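Local structure of CCMAN5 (2XSG) at residues Ala613-Ala625 with Gly637-Arg649. The protein is a bacterial family 92 glycoside hydrolase, an alpha-mannosidase that probably depends on its bound calcium ion to cleave mannosides. Sequence-based numbering, arbitrary orientation.
Sequences AIYTKETWNRYIA and GEFTPPLKTKVYR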
# COMPACT_ATOMS: atom_id res chain seq x y z
N ALA A 613 6.15 -10.58 18.66
CA ALA A 613 7.60 -10.41 18.44
C ALA A 613 7.95 -9.68 17.13
O ALA A 613 8.72 -8.69 17.13
CB ALA A 613 8.32 -11.77 18.50
N ILE A 614 7.41 -10.17 16.03
CA ILE A 614 7.67 -9.59 14.71
C ILE A 614 7.28 -8.12 14.69
O ILE A 614 7.99 -7.28 14.14
CB ILE A 614 6.95 -10.37 13.57
CG1 ILE A 614 7.54 -11.79 13.44
CG2 ILE A 614 7.12 -9.66 12.18
CD1 ILE A 614 6.64 -12.78 12.68
N TYR A 615 6.14 -7.80 15.28
CA TYR A 615 5.58 -6.45 15.12
C TYR A 615 5.99 -5.45 16.21
O TYR A 615 5.92 -4.25 15.99
CB TYR A 615 4.06 -6.49 14.99
CG TYR A 615 3.62 -7.14 13.71
CD1 TYR A 615 3.54 -6.41 12.53
CD2 TYR A 615 3.29 -8.50 13.69
CE1 TYR A 615 3.15 -7.00 11.35
CE2 TYR A 615 2.89 -9.11 12.51
CZ TYR A 615 2.82 -8.35 11.33
OH TYR A 615 2.42 -8.94 10.15
N THR A 616 6.44 -5.94 17.37
CA THR A 616 6.72 -5.02 18.47
C THR A 616 8.06 -5.23 19.18
O THR A 616 8.38 -4.48 20.08
CB THR A 616 5.62 -4.99 19.55
OG1 THR A 616 5.72 -6.16 20.37
CG2 THR A 616 4.24 -4.93 18.93
N LYS A 617 8.82 -6.24 18.75
CA LYS A 617 10.10 -6.59 19.38
C LYS A 617 11.19 -6.80 18.31
O LYS A 617 10.95 -6.58 17.12
CB LYS A 617 9.93 -7.87 20.21
CG LYS A 617 8.88 -7.77 21.33
CD LYS A 617 8.73 -9.11 22.04
CE LYS A 617 7.76 -9.03 23.21
NZ LYS A 617 8.27 -8.18 24.32
N GLU A 618 12.38 -7.20 18.75
CA GLU A 618 13.46 -7.58 17.85
C GLU A 618 13.27 -9.03 17.47
O GLU A 618 12.94 -9.85 18.33
CB GLU A 618 14.80 -7.46 18.54
CG GLU A 618 15.25 -6.06 18.88
CD GLU A 618 16.75 -5.99 19.05
OE1 GLU A 618 17.35 -7.03 19.40
OE2 GLU A 618 17.34 -4.92 18.80
N THR A 619 13.47 -9.35 16.20
CA THR A 619 13.48 -10.74 15.74
C THR A 619 14.71 -11.02 14.88
O THR A 619 15.35 -10.09 14.38
CB THR A 619 12.25 -11.08 14.86
OG1 THR A 619 12.06 -10.05 13.88
CG2 THR A 619 11.00 -11.24 15.71
N TRP A 620 15.01 -12.31 14.69
CA TRP A 620 15.99 -12.74 13.70
C TRP A 620 15.46 -12.57 12.29
O TRP A 620 14.35 -12.99 11.98
CB TRP A 620 16.37 -14.20 13.93
CG TRP A 620 17.36 -14.36 15.03
CD1 TRP A 620 17.16 -14.99 16.24
CD2 TRP A 620 18.71 -13.87 15.05
NE1 TRP A 620 18.31 -14.94 16.98
CE2 TRP A 620 19.27 -14.25 16.29
CE3 TRP A 620 19.50 -13.18 14.13
CZ2 TRP A 620 20.60 -13.95 16.64
CZ3 TRP A 620 20.82 -12.87 14.48
CH2 TRP A 620 21.35 -13.25 15.72
N ASN A 621 16.26 -11.92 11.45
CA ASN A 621 15.91 -11.72 10.06
C ASN A 621 16.98 -12.26 9.13
O ASN A 621 18.11 -11.76 9.11
CB ASN A 621 15.64 -10.24 9.78
CG ASN A 621 14.31 -9.81 10.34
OD1 ASN A 621 13.29 -9.90 9.66
ND2 ASN A 621 14.30 -9.40 11.61
N ARG A 622 16.61 -13.32 8.41
CA ARG A 622 17.49 -13.95 7.44
C ARG A 622 17.31 -13.37 6.04
O ARG A 622 18.29 -13.22 5.29
CB ARG A 622 17.27 -15.48 7.41
CG ARG A 622 18.06 -16.19 6.30
CD ARG A 622 17.97 -17.72 6.36
NE ARG A 622 18.61 -18.32 5.18
CZ ARG A 622 18.66 -19.63 4.92
NH1 ARG A 622 18.14 -20.53 5.74
NH2 ARG A 622 19.26 -20.04 3.81
N TYR A 623 16.08 -13.01 5.69
CA TYR A 623 15.79 -12.61 4.32
C TYR A 623 15.45 -11.13 4.12
O TYR A 623 14.77 -10.51 4.93
CB TYR A 623 14.66 -13.47 3.76
CG TYR A 623 14.97 -14.97 3.70
CD1 TYR A 623 14.56 -15.82 4.72
CD2 TYR A 623 15.62 -15.52 2.61
CE1 TYR A 623 14.82 -17.19 4.67
CE2 TYR A 623 15.90 -16.89 2.55
CZ TYR A 623 15.49 -17.71 3.58
OH TYR A 623 15.75 -19.07 3.53
N ILE A 624 15.95 -10.58 3.01
CA ILE A 624 15.52 -9.27 2.49
C ILE A 624 14.52 -9.53 1.36
O ILE A 624 14.19 -10.69 1.11
CB ILE A 624 16.72 -8.37 2.01
CG1 ILE A 624 17.71 -9.17 1.14
CG2 ILE A 624 17.45 -7.77 3.23
CD1 ILE A 624 18.80 -8.32 0.48
N ALA A 625 14.02 -8.49 0.71
CA ALA A 625 12.92 -8.63 -0.24
C ALA A 625 13.40 -8.75 -1.68
O ALA A 625 12.59 -8.92 -2.59
CB ALA A 625 11.92 -7.50 -0.09
N GLY A 637 19.56 -12.76 -1.69
CA GLY A 637 18.26 -12.55 -1.02
C GLY A 637 18.31 -12.57 0.50
O GLY A 637 17.26 -12.57 1.18
N GLU A 638 19.51 -12.55 1.07
CA GLU A 638 19.64 -12.67 2.52
C GLU A 638 20.47 -11.55 3.16
O GLU A 638 21.34 -10.96 2.50
CB GLU A 638 20.23 -14.04 2.88
CG GLU A 638 19.43 -15.19 2.30
CD GLU A 638 19.89 -16.56 2.73
OE1 GLU A 638 20.67 -16.66 3.69
OE2 GLU A 638 19.46 -17.55 2.11
N PHE A 639 20.17 -11.27 4.42
CA PHE A 639 21.07 -10.53 5.33
C PHE A 639 22.29 -11.42 5.56
O PHE A 639 22.15 -12.55 6.04
CB PHE A 639 20.42 -10.29 6.70
CG PHE A 639 19.31 -9.26 6.73
CD1 PHE A 639 19.58 -7.92 6.93
CD2 PHE A 639 17.97 -9.65 6.61
CE1 PHE A 639 18.54 -6.96 6.98
CE2 PHE A 639 16.92 -8.72 6.67
CZ PHE A 639 17.21 -7.37 6.84
N THR A 640 23.49 -10.93 5.26
CA THR A 640 24.72 -11.72 5.45
C THR A 640 25.67 -10.93 6.35
O THR A 640 26.39 -10.04 5.86
CB THR A 640 25.44 -12.01 4.13
OG1 THR A 640 25.74 -10.77 3.49
CG2 THR A 640 24.56 -12.88 3.19
N PRO A 641 25.70 -11.24 7.66
CA PRO A 641 24.97 -12.32 8.32
C PRO A 641 23.52 -11.98 8.65
O PRO A 641 23.13 -10.81 8.55
CB PRO A 641 25.75 -12.50 9.63
CG PRO A 641 26.26 -11.09 9.94
CD PRO A 641 26.58 -10.50 8.61
N PRO A 642 22.71 -12.98 9.05
CA PRO A 642 21.39 -12.71 9.60
C PRO A 642 21.44 -11.67 10.72
O PRO A 642 22.42 -11.61 11.46
CB PRO A 642 20.97 -14.06 10.16
CG PRO A 642 21.59 -15.03 9.24
CD PRO A 642 22.96 -14.44 8.97
N LEU A 643 20.38 -10.88 10.84
CA LEU A 643 20.38 -9.72 11.72
C LEU A 643 19.21 -9.75 12.73
O LEU A 643 18.07 -10.00 12.37
CB LEU A 643 20.34 -8.46 10.85
CG LEU A 643 20.26 -7.05 11.42
CD1 LEU A 643 21.66 -6.59 11.83
CD2 LEU A 643 19.66 -6.10 10.37
N LYS A 644 19.51 -9.50 14.00
CA LYS A 644 18.47 -9.38 15.02
C LYS A 644 18.10 -7.92 15.19
O LYS A 644 18.92 -7.11 15.64
CB LYS A 644 18.93 -9.98 16.35
CG LYS A 644 17.77 -10.29 17.30
CD LYS A 644 18.23 -11.13 18.48
CE LYS A 644 17.09 -11.40 19.44
NZ LYS A 644 17.64 -11.69 20.81
N THR A 645 16.87 -7.57 14.84
CA THR A 645 16.47 -6.18 14.70
C THR A 645 14.95 -6.10 14.73
O THR A 645 14.28 -7.12 14.50
CB THR A 645 17.02 -5.60 13.37
OG1 THR A 645 16.62 -4.24 13.23
CG2 THR A 645 16.52 -6.42 12.16
N LYS A 646 14.42 -4.92 15.05
CA LYS A 646 12.98 -4.69 14.95
C LYS A 646 12.63 -4.59 13.48
O LYS A 646 13.35 -3.97 12.69
CB LYS A 646 12.55 -3.39 15.63
CG LYS A 646 12.79 -3.31 17.12
CD LYS A 646 11.99 -2.12 17.69
CE LYS A 646 11.41 -2.41 19.06
NZ LYS A 646 10.83 -1.15 19.64
N VAL A 647 11.50 -5.18 13.11
CA VAL A 647 11.03 -5.17 11.73
C VAL A 647 10.39 -3.81 11.46
O VAL A 647 10.56 -3.22 10.40
CB VAL A 647 10.08 -6.36 11.47
CG1 VAL A 647 9.28 -6.21 10.17
CG2 VAL A 647 10.86 -7.66 11.44
N TYR A 648 9.65 -3.33 12.45
CA TYR A 648 8.96 -2.06 12.40
C TYR A 648 9.56 -1.11 13.43
O TYR A 648 9.62 -1.47 14.61
CB TYR A 648 7.48 -2.27 12.76
CG TYR A 648 6.67 -2.96 11.70
CD1 TYR A 648 6.65 -4.35 11.61
CD2 TYR A 648 5.87 -2.23 10.83
CE1 TYR A 648 5.89 -5.00 10.63
CE2 TYR A 648 5.07 -2.87 9.85
CZ TYR A 648 5.10 -4.25 9.76
OH TYR A 648 4.33 -4.88 8.82
N ARG A 649 9.99 0.08 12.99
CA ARG A 649 10.54 1.12 13.89
C ARG A 649 9.76 2.43 13.75
O ARG A 649 9.33 2.76 12.65
CB ARG A 649 12.03 1.44 13.59
CG ARG A 649 12.95 0.24 13.41
CD ARG A 649 14.39 0.51 13.85
NE ARG A 649 14.77 -0.59 14.74
CZ ARG A 649 16.01 -1.02 14.97
NH1 ARG A 649 17.05 -0.45 14.38
NH2 ARG A 649 16.20 -2.05 15.81
O HOH W 1 9.18 -4.91 14.98
O HOH W 2 10.75 -7.64 14.63
O HOH W 3 8.05 -2.45 16.50
O HOH W 4 4.04 -7.63 8.11
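G637 offers its carbonyl O to I624 N at 3.0 Å. Next along, E638 and R622 run side by side, and the guanidinium grips the carboxylate side-on: NE meets OE1 from above the carboxylate plane, whereas NH2 reaches OE2 on its syn side at 3.0 Å. R622 can do this because its chain is extended from CG to NE, with CG anti to the backbone N (chi1 174°). K580 forms a second salt bridge with E638 OE1, so this buried carboxylate probably stays ionised. F639 bonds through N to R622 O and takes I624 CG2 over one ring face, 3.7 Å from the centroid, while Y623 O lies at the ring edge.

The chain then turns a corner at T640 and P641, where the peptide before P641 is cis, and the ladder resumes at L643, opposite N621. The two strands form an antiparallel ladder within a small three-stranded sheet of the catalytic region, 638-646 lying between 618-623 and 634-635. Reciprocal backbone bonds join L643 to N621 and T645 to T619; L643 N to N621 O is nearly straight. Between these pairs, K644 lays CB over the six-membered ring of W620, 3.9 Å from its centroid and 9° off the normal: a CH-pi contact.

Past the ladder, V647 sets CG2 against T619 OG1 at 3.6 Å, and one water accepts from V647 N while also bonding T619 OG1. Y648 lies alongside Y615, pointing the same way, CE1 3.3 Å from Y615 CD1, with the ring planes inclined by 32°; a water bridges the two hydroxyls, and Y648 OH also bonds M666 O.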